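Local coordinates for protein interleukin-15 receptor alpha chain (Mus musculus, PDB 2PSM) that probably binds the cytokine interleukin-15 through a single sushi domain, as the alpha subunit of its receptor, at residues Val15-Ala20 with Pro67-Ile72; Arg32-Cys37 with Gly46-Ile51; Tyr27-Arg32 with Ile51-Asn56. One frame throughout, in Å; residues are numbered along the deposited sequence.

Contact 1: Val15-Ala20 with Pro67-Ile72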
loop_
_atom_site.group_PDB
_atom_site.type_symbol
_atom_site.label_atom_id
_atom_site.label_comp_id
_atom_site.label_asym_id
_atom_site.label_seq_id
_atom_site.Cartn_x
_atom_site.Cartn_y
_atom_site.Cartn_z
ATOM N N VAL B 15 -1.993 8.909 -19.593
ATOM C CA VAL B 15 -0.990 8.147 -20.331
ATOM C C VAL B 15 -1.418 6.693 -20.309
ATOM O O VAL B 15 -2.241 6.297 -19.479
ATOM C CB VAL B 15 0.404 8.241 -19.677
ATOM C CG1 VAL B 15 0.812 9.700 -19.530
ATOM C CG2 VAL B 15 0.394 7.543 -18.319
ATOM N N SER B 16 -0.875 5.891 -21.214
ATOM C CA SER B 16 -1.227 4.480 -21.228
ATOM C C SER B 16 -0.183 3.708 -20.428
ATOM O O SER B 16 1.009 3.998 -20.500
ATOM C CB SER B 16 -1.287 3.947 -22.662
ATOM O OG SER B 16 -0.027 4.066 -23.288
ATOM N N ILE B 17 -0.647 2.742 -19.645
ATOM C CA ILE B 17 0.237 1.918 -18.840
ATOM C C ILE B 17 0.204 0.530 -19.461
ATOM O O ILE B 17 -0.859 0.070 -19.874
ATOM C CB ILE B 17 -0.253 1.843 -17.375
ATOM C CG1 ILE B 17 -0.119 3.217 -16.706
ATOM C CG2 ILE B 17 0.544 0.789 -16.614
ATOM C CD1 ILE B 17 1.315 3.672 -16.505
ATOM N N GLU B 18 1.358 -0.129 -19.531
ATOM C CA GLU B 18 1.442 -1.465 -20.127
ATOM C C GLU B 18 0.651 -2.532 -19.357
ATOM O O GLU B 18 0.806 -2.686 -18.140
ATOM C CB GLU B 18 2.912 -1.893 -20.252
ATOM C CG GLU B 18 3.099 -3.255 -20.914
ATOM C CD GLU B 18 4.560 -3.631 -21.135
ATOM O OE1 GLU B 18 5.362 -3.534 -20.180
ATOM O OE2 GLU B 18 4.904 -4.041 -22.266
ATOM N N HIS B 19 -0.200 -3.261 -20.079
ATOM C CA HIS B 19 -1.020 -4.331 -19.507
ATOM C C HIS B 19 -2.105 -3.784 -18.584
ATOM O O HIS B 19 -2.529 -4.443 -17.631
ATOM C CB HIS B 19 -0.129 -5.321 -18.748
ATOM C CG HIS B 19 0.913 -5.967 -19.605
ATOM N ND1 HIS B 19 2.178 -6.267 -19.144
ATOM C CD2 HIS B 19 0.881 -6.362 -20.900
ATOM C CE1 HIS B 19 2.881 -6.815 -20.119
ATOM N NE2 HIS B 19 2.117 -6.884 -21.195
ATOM N N ALA B 20 -2.564 -2.579 -18.888
ATOM C CA ALA B 20 -3.594 -1.935 -18.095
ATOM C C ALA B 20 -4.436 -1.050 -18.990
ATOM O O ALA B 20 -3.991 -0.624 -20.054
ATOM C CB ALA B 20 -2.955 -1.096 -16.996
ATOM N N PRO B 67 1.454 8.222 -12.421
ATOM C CA PRO B 67 1.156 6.899 -11.866
ATOM C C PRO B 67 2.408 6.071 -11.576
ATOM O O PRO B 67 3.422 6.198 -12.264
ATOM C CB PRO B 67 0.268 6.270 -12.943
ATOM C CG PRO B 67 0.832 6.841 -14.207
ATOM C CD PRO B 67 1.069 8.299 -13.845
ATOM N N SER B 68 2.342 5.237 -10.546
ATOM C CA SER B 68 3.477 4.390 -10.201
ATOM C C SER B 68 3.121 2.954 -10.537
ATOM O O SER B 68 3.915 2.042 -10.320
ATOM C CB SER B 68 3.797 4.492 -8.708
ATOM O OG SER B 68 2.759 3.924 -7.931
ATOM N N LEU B 69 1.922 2.769 -11.082
ATOM C CA LEU B 69 1.420 1.451 -11.433
ATOM C C LEU B 69 2.335 0.572 -12.270
ATOM O O LEU B 69 2.973 1.018 -13.223
ATOM C CB LEU B 69 0.086 1.563 -12.172
ATOM C CG LEU B 69 -0.485 0.206 -12.613
ATOM C CD1 LEU B 69 -0.810 -0.637 -11.374
ATOM C CD2 LEU B 69 -1.730 0.421 -13.470
ATOM N N LYS B 70 2.353 -0.699 -11.907
ATOM C CA LYS B 70 3.123 -1.705 -12.610
ATOM C C LYS B 70 2.241 -2.950 -12.601
ATOM O O LYS B 70 1.887 -3.460 -11.535
ATOM C CB LYS B 70 4.439 -1.963 -11.883
ATOM C CG LYS B 70 5.168 -3.229 -12.282
ATOM C CD LYS B 70 5.743 -3.165 -13.685
ATOM C CE LYS B 70 6.606 -4.388 -13.962
ATOM N NZ LYS B 70 7.264 -4.311 -15.297
ATOM N N CYS B 71 1.854 -3.411 -13.790
ATOM C CA CYS B 71 1.019 -4.598 -13.904
ATOM C C CYS B 71 1.874 -5.787 -14.320
ATOM O O CYS B 71 2.422 -5.812 -15.429
ATOM C CB CYS B 71 -0.087 -4.386 -14.934
ATOM S SG CYS B 71 -1.348 -3.149 -14.505
ATOM N N ILE B 72 1.982 -6.772 -13.434
ATOM C CA ILE B 72 2.775 -7.959 -13.714
ATOM C C ILE B 72 1.902 -9.201 -13.899
ATOM O O ILE B 72 0.726 -9.218 -13.529
ATOM C CB ILE B 72 3.778 -8.243 -12.576
ATOM C CG1 ILE B 72 3.022 -8.552 -11.281
ATOM C CG2 ILE B 72 4.698 -7.040 -12.384
ATOM C CD1 ILE B 72 3.881 -9.188 -10.188
HETATM O O HOH W 1 2.764 -2.312 -16.217
#
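Beside the second disulfide of the sushi domain, Ile17 and Ala20 settle on Pro67, Leu69 and Cys71 and join the loop that leads into the first strand to the C-terminal run of the repeat. Ile17 does most of the work by splitting its branches. With CG1 anti to the carbonyl carbon (chi1 -68°), CD1 slides along the proline ring to lie 3.9 Å from Pro67 CG, while CG2 turns to Leu69 and meets Leu69 CD2, also at 3.9 Å. Val15 CG2 touches the same CG of Pro67 more loosely, and Tyr35 packs against Ile17, Pro67 and Leu69. Then the chain turns: Ile17 to Ala20 is a type II turn with only a weak closing bond, and His19 takes the positive phi of its third position. At the last residue of the turn, Ala20 CB rests 3.6 Å from Cys71 SG, the sulfur that is bonded to Cys37. The polar link here is indirect. One water donates to Glu18 O at 2.8 Å and accepts from Cys71 N at 2.8 Å. The His19 ring carries Glu18 CG over one face, has Cys71 O at its edge and stacks with Phe41. Apolar side chains gathered round a second-to-fourth cysteine bond, here Cys37 to Cys71, are typical of the sushi (SCR) fold.

Contact 2: Arg32-Cys37 with Gly46-Ile51; sequences RERYVC and GTSTLI
Tyr35 N donates to Thr49 O at 2.8 Å, the shortest bond between Arg32-Cys37 and Gly46-Ile51. Next to it the two central strands of the sushi sheet pair antiparallel. Glu33 and Ile51 form the hydrogen-bonded pair, Glu33 N to Ile51 O at 3.0 Å and Ile51 N to Glu33 O at 3.0 Å; Arg34 and Leu50 follow as a non-hydrogen-bonded pair. Before the strand, Ser48 OG accepts from Leu50 N at 3.0 Å, which makes an ST turn, and also hydrogen-bonds to an acidic side chain of the other protein in the assembly, presumably the cytokine.

The side chain of Arg34 runs extended across Thr49 at about a right angle. Its NH1 donates to Thr49 OG1 at 3.1 Å, with 155° at the hydrogen and the oxygen close to the guanidinium plane. Outside the two segments, Arg34 NH2 makes salt bridges to acidic side chains of that other protein. A leucine in its place would probably leave Thr49 OG1 without this donor and those acidic groups without their countercharge. Arg32 NH1 also reaches an acidic side chain of that protein, so two arginines of this face meet acidic groups of the partner.

Leu50 lies against both arginines. Its CB is 3.4 Å from Arg34 NH1, over a face of that guanidinium, and its CD2 is 3.5 Å from Arg32 NH2, over a face of the other. On the reverse of the sheet, where the carboxylate of Glu33 turns away to the backbone N atoms of Lys25 and Asn26, Tyr35 gives its OH to a bond with Val15 O. The edge of its ring meets Ile51 nearly at right angles, Tyr35 CE2 to Ile51 CG2 at 3.5 Å.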
loop_
_atom_site.group_PDB
_atom_site.type_symbol
_atom_site.label_atom_id
_atom_site.label_comp_id
_atom_site.label_asym_id
_atom_site.label_seq_id
_atom_site.Cartn_x
_atom_site.Cartn_y
_atom_site.Cartn_z
ATOM N N ARG B 32 -10.394 11.615 -9.032
ATOM C CA ARG B 32 -9.500 10.488 -8.765
ATOM C C ARG B 32 -9.957 9.297 -9.600
ATOM O O ARG B 32 -11.070 8.804 -9.424
ATOM C CB ARG B 32 -9.548 10.125 -7.274
ATOM C CG ARG B 32 -9.144 11.269 -6.359
ATOM C CD ARG B 32 -9.465 10.986 -4.894
ATOM N NE ARG B 32 -8.259 10.795 -4.095
ATOM C CZ ARG B 32 -7.739 9.614 -3.794
ATOM N NH1 ARG B 32 -8.323 8.508 -4.222
ATOM N NH2 ARG B 32 -6.631 9.540 -3.069
ATOM N N GLU B 33 -9.101 8.844 -10.509
ATOM C CA GLU B 33 -9.430 7.716 -11.376
ATOM C C GLU B 33 -8.416 6.602 -11.159
ATOM O O GLU B 33 -7.330 6.837 -10.635
ATOM C CB GLU B 33 -9.406 8.145 -12.851
ATOM C CG GLU B 33 -10.372 9.277 -13.231
ATOM C CD GLU B 33 -11.847 8.866 -13.215
ATOM O OE1 GLU B 33 -12.154 7.685 -13.477
ATOM O OE2 GLU B 33 -12.708 9.735 -12.960
ATOM N N ARG B 34 -8.760 5.391 -11.577
ATOM C CA ARG B 34 -7.858 4.271 -11.392
ATOM C C ARG B 34 -7.738 3.364 -12.596
ATOM O O ARG B 34 -8.736 3.002 -13.220
ATOM C CB ARG B 34 -8.300 3.419 -10.193
ATOM C CG ARG B 34 -8.032 4.039 -8.829
ATOM C CD ARG B 34 -8.490 3.098 -7.713
ATOM N NE ARG B 34 -8.351 3.716 -6.396
ATOM C CZ ARG B 34 -7.196 3.852 -5.753
ATOM N NH1 ARG B 34 -6.072 3.407 -6.299
ATOM N NH2 ARG B 34 -7.164 4.444 -4.564
ATOM N N TYR B 35 -6.500 3.004 -12.911
ATOM C CA TYR B 35 -6.204 2.081 -13.998
ATOM C C TYR B 35 -6.639 0.705 -13.500
ATOM O O TYR B 35 -6.738 0.484 -12.291
ATOM C CB TYR B 35 -4.696 2.034 -14.259
ATOM C CG TYR B 35 -4.128 3.252 -14.955
ATOM C CD1 TYR B 35 -4.114 3.336 -16.348
ATOM C CD2 TYR B 35 -3.599 4.312 -14.225
ATOM C CE1 TYR B 35 -3.583 4.452 -16.999
ATOM C CE2 TYR B 35 -3.066 5.429 -14.861
ATOM C CZ TYR B 35 -3.063 5.493 -16.250
ATOM O OH TYR B 35 -2.554 6.600 -16.887
ATOM N N VAL B 36 -6.881 -0.213 -14.428
ATOM C CA VAL B 36 -7.267 -1.577 -14.090
ATOM C C VAL B 36 -6.352 -2.486 -14.897
ATOM O O VAL B 36 -6.326 -2.403 -16.125
ATOM C CB VAL B 36 -8.737 -1.871 -14.481
ATOM C CG1 VAL B 36 -9.053 -3.354 -14.276
ATOM C CG2 VAL B 36 -9.675 -1.018 -13.636
ATOM N N CYS B 37 -5.580 -3.330 -14.214
ATOM C CA CYS B 37 -4.682 -4.234 -14.919
ATOM C C CYS B 37 -5.510 -5.218 -15.747
ATOM O O CYS B 37 -6.594 -5.643 -15.331
ATOM C CB CYS B 37 -3.778 -4.997 -13.940
ATOM S SG CYS B 37 -2.503 -4.022 -13.057
ATOM N N GLY B 46 2.987 -2.468 -3.802
ATOM C CA GLY B 46 3.790 -1.261 -3.669
ATOM C C GLY B 46 3.509 -0.202 -4.719
ATOM O O GLY B 46 3.897 0.958 -4.542
ATOM N N THR B 47 2.858 -0.592 -5.816
ATOM C CA THR B 47 2.517 0.350 -6.877
ATOM C C THR B 47 1.030 0.696 -6.776
ATOM O O THR B 47 0.242 -0.066 -6.221
ATOM C CB THR B 47 2.851 -0.208 -8.309
ATOM O OG1 THR B 47 2.018 -1.333 -8.618
ATOM C CG2 THR B 47 4.320 -0.639 -8.378
ATOM N N SER B 48 0.661 1.847 -7.329
ATOM C CA SER B 48 -0.697 2.364 -7.264
ATOM C C SER B 48 -1.401 2.465 -8.617
ATOM O O SER B 48 -0.775 2.789 -9.629
ATOM C CB SER B 48 -0.645 3.749 -6.592
ATOM O OG SER B 48 -1.811 4.513 -6.822
ATOM N N THR B 49 -2.699 2.182 -8.629
ATOM C CA THR B 49 -3.494 2.279 -9.858
ATOM C C THR B 49 -4.094 3.684 -9.976
ATOM O O THR B 49 -4.776 4.000 -10.949
ATOM C CB THR B 49 -4.687 1.299 -9.853
ATOM O OG1 THR B 49 -5.483 1.521 -8.678
ATOM C CG2 THR B 49 -4.213 -0.142 -9.891
ATOM N N LEU B 50 -3.828 4.523 -8.984
ATOM C CA LEU B 50 -4.400 5.865 -8.933
ATOM C C LEU B 50 -3.701 7.040 -9.603
ATOM O O LEU B 50 -2.492 7.164 -9.551
ATOM C CB LEU B 50 -4.624 6.269 -7.467
ATOM C CG LEU B 50 -5.206 7.674 -7.254
ATOM C CD1 LEU B 50 -6.714 7.641 -7.514
ATOM C CD2 LEU B 50 -4.936 8.152 -5.829
ATOM N N ILE B 51 -4.505 7.906 -10.216
ATOM C CA ILE B 51 -4.026 9.152 -10.794
ATOM C C ILE B 51 -5.090 10.168 -10.415
ATOM O O ILE B 51 -6.278 9.852 -10.393
ATOM C CB ILE B 51 -3.871 9.126 -12.327
ATOM C CG1 ILE B 51 -5.186 8.744 -13.010
ATOM C CG2 ILE B 51 -2.729 8.203 -12.707
ATOM C CD1 ILE B 51 -5.087 8.805 -14.530
#

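Contact 3: Tyr27-Arg32 with Ile51-Asn56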
loop_
_atom_site.group_PDB
_atom_site.type_symbol
_atom_site.label_atom_id
_atom_site.label_comp_id
_atom_site.label_asym_id
_atom_site.label_seq_id
_atom_site.Cartn_x
_atom_site.Cartn_y
_atom_site.Cartn_z
ATOM N N TYR B 27 -12.921 14.181 -15.774
ATOM C CA TYR B 27 -11.677 14.857 -16.139
ATOM C C TYR B 27 -11.449 16.159 -15.365
ATOM O O TYR B 27 -10.435 16.835 -15.564
ATOM C CB TYR B 27 -11.673 15.157 -17.646
ATOM C CG TYR B 27 -11.470 13.943 -18.527
ATOM C CD1 TYR B 27 -10.193 13.571 -18.951
ATOM C CD2 TYR B 27 -12.555 13.156 -18.929
ATOM C CE1 TYR B 27 -9.998 12.446 -19.756
ATOM C CE2 TYR B 27 -12.372 12.029 -19.732
ATOM C CZ TYR B 27 -11.090 11.681 -20.140
ATOM O OH TYR B 27 -10.898 10.564 -20.923
ATOM N N SER B 28 -12.388 16.508 -14.490
ATOM C CA SER B 28 -12.282 17.737 -13.703
ATOM C C SER B 28 -11.263 17.670 -12.564
ATOM O O SER B 28 -10.910 16.591 -12.087
ATOM C CB SER B 28 -13.653 18.121 -13.138
ATOM O OG SER B 28 -14.533 18.511 -14.180
ATOM N N VAL B 29 -10.795 18.843 -12.144
ATOM C CA VAL B 29 -9.821 18.968 -11.066
ATOM C C VAL B 29 -10.355 18.315 -9.798
ATOM O O VAL B 29 -11.531 18.450 -9.474
ATOM C CB VAL B 29 -9.504 20.457 -10.789
ATOM C CG1 VAL B 29 -8.648 20.604 -9.537
ATOM C CG2 VAL B 29 -8.786 21.049 -11.988
ATOM N N ASN B 30 -9.468 17.614 -9.095
ATOM C CA ASN B 30 -9.770 16.886 -7.860
ATOM C C ASN B 30 -10.302 15.483 -8.141
ATOM O O ASN B 30 -10.497 14.694 -7.218
ATOM C CB ASN B 30 -10.776 17.642 -6.985
ATOM C CG ASN B 30 -10.233 18.961 -6.480
ATOM O OD1 ASN B 30 -9.078 19.050 -6.058
ATOM N ND2 ASN B 30 -11.069 19.994 -6.507
ATOM N N SER B 31 -10.535 15.165 -9.413
ATOM C CA SER B 31 -11.031 13.838 -9.764
ATOM C C SER B 31 -9.967 12.767 -9.543
ATOM O O SER B 31 -8.792 12.979 -9.835
ATOM C CB SER B 31 -11.482 13.788 -11.223
ATOM O OG SER B 31 -11.909 12.470 -11.558
ATOM N N ARG B 32 -10.394 11.615 -9.032
ATOM C CA ARG B 32 -9.500 10.488 -8.765
ATOM C C ARG B 32 -9.957 9.297 -9.600
ATOM O O ARG B 32 -11.070 8.804 -9.424
ATOM C CB ARG B 32 -9.548 10.125 -7.274
ATOM C CG ARG B 32 -9.144 11.269 -6.359
ATOM C CD ARG B 32 -9.465 10.986 -4.894
ATOM N NE ARG B 32 -8.259 10.795 -4.095
ATOM C CZ ARG B 32 -7.739 9.614 -3.794
ATOM N NH1 ARG B 32 -8.323 8.508 -4.222
ATOM N NH2 ARG B 32 -6.631 9.540 -3.069
ATOM N N ILE B 51 -4.505 7.906 -10.216
ATOM C CA ILE B 51 -4.026 9.152 -10.794
ATOM C C ILE B 51 -5.090 10.168 -10.415
ATOM O O ILE B 51 -6.278 9.852 -10.393
ATOM C CB ILE B 51 -3.871 9.126 -12.327
ATOM C CG1 ILE B 51 -5.186 8.744 -13.010
ATOM C CG2 ILE B 51 -2.729 8.203 -12.707
ATOM C CD1 ILE B 51 -5.087 8.805 -14.530
ATOM N N GLU B 52 -4.666 11.376 -10.074
ATOM C CA GLU B 52 -5.605 12.418 -9.692
ATOM C C GLU B 52 -5.374 13.639 -10.559
ATOM O O GLU B 52 -4.233 13.952 -10.899
ATOM C CB GLU B 52 -5.417 12.811 -8.226
ATOM C CG GLU B 52 -6.461 13.801 -7.733
ATOM C CD GLU B 52 -6.285 14.162 -6.272
ATOM O OE1 GLU B 52 -5.980 13.249 -5.472
ATOM O OE2 GLU B 52 -6.468 15.352 -5.925
ATOM N N CYS B 53 -6.453 14.321 -10.926
ATOM C CA CYS B 53 -6.336 15.518 -11.746
ATOM C C CYS B 53 -6.119 16.719 -10.835
ATOM O O CYS B 53 -7.037 17.149 -10.136
ATOM C CB CYS B 53 -7.592 15.724 -12.595
ATOM S SG CYS B 53 -7.435 17.216 -13.621
ATOM N N VAL B 54 -4.895 17.243 -10.834
ATOM C CA VAL B 54 -4.543 18.380 -9.994
ATOM C C VAL B 54 -4.255 19.603 -10.848
ATOM O O VAL B 54 -3.702 19.501 -11.946
ATOM C CB VAL B 54 -3.302 18.077 -9.116
ATOM C CG1 VAL B 54 -3.528 16.796 -8.319
ATOM C CG2 VAL B 54 -2.062 17.954 -9.973
ATOM N N ILE B 55 -4.631 20.763 -10.325
ATOM C CA ILE B 55 -4.456 22.024 -11.026
ATOM C C ILE B 55 -3.197 22.788 -10.642
ATOM O O ILE B 55 -2.735 22.743 -9.501
ATOM C CB ILE B 55 -5.669 22.958 -10.771
ATOM C CG1 ILE B 55 -5.558 24.226 -11.625
ATOM C CG2 ILE B 55 -5.737 23.336 -9.289
ATOM C CD1 ILE B 55 -5.802 23.996 -13.101
ATOM N N ASN B 56 -2.640 23.482 -11.624
ATOM C CA ASN B 56 -1.482 24.326 -11.402
ATOM C C ASN B 56 -2.120 25.714 -11.330
ATOM O O ASN B 56 -2.357 26.340 -12.363
ATOM C CB ASN B 56 -0.523 24.250 -12.592
ATOM C CG ASN B 56 0.710 25.110 -12.402
ATOM O OD1 ASN B 56 0.656 26.164 -11.766
ATOM N ND2 ASN B 56 1.829 24.672 -12.967
#
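Ser31 O is held by two neighbouring residues of the strand opposite. Cys53 N donates to it at 2.9 Å, and the CA-H of Glu52 adds a weaker contact, Glu52 CA to Ser31 O at 3.2 Å. One residue back, Asn30 N gives a shorter bond to Cys53 O at 2.7 Å, and the CA-H of Val29 approaches that same oxygen. Cys53 therefore uses both its backbone N and its backbone O on Tyr27-Arg32.

These bonds carry the pairing of the sheet backward into a turn. Arg32 and Glu52 form an antiparallel non-hydrogen-bonded pair, and before it Ser28 to Ser31 is a type II beta turn closed by Ser31 N to Ser28 O at 3.1 Å, with Asn30 in its positive-phi third position. The turn lies over the first disulfide of the sushi domain, Cys53 to Cys11. Here Cys53 SG stands anti to the backbone N (chi1 -180°), which carries it to 3.6 Å from Tyr27 O, while Cys53 CB lies 3.5 Å from Ser28 O. Tyr27 is also joined to Cys11 through a backbone bond.

On the face shared by Arg32 and Glu52, the glutamate stretches out and its OE1 comes 3.6 Å from Arg32 NE. That is a long, weak salt bridge, with the carboxylate and guanidinium planes 48° apart; Arg32 NH1 has its stronger partner in an acidic side chain of the other protein. The aliphatic part of the arginine also runs beside the glutamate, CG near CG. From the second position of the turn, Val29 crosses Ile55 obliquely, with Val29 CG2 set 3.9 Å from Ile55 CB.

How the contacts relate
All three contacts fall within one sushi repeat. Contacts 2 and 3 are consecutive lengths of the same pairing: strand 50-56 runs through both, they share Arg32 and Ile51, and their centres are about 14 Å apart. Contact 1 closes the widest span of sequence; within that span lies contact 3, and contact 2 sits within contact 3 in turn. Centre to centre, contact 1 is about 8 Å from contact 2, to which the Cys37-Cys71 disulfide ties it, and about 18 Å from contact 3, on the opposite side of the chain's centre. With one disulfide cysteine in contact 3 and both of the other pair in contacts 1 and 2, the small elongated domain is cross-linked in two regions.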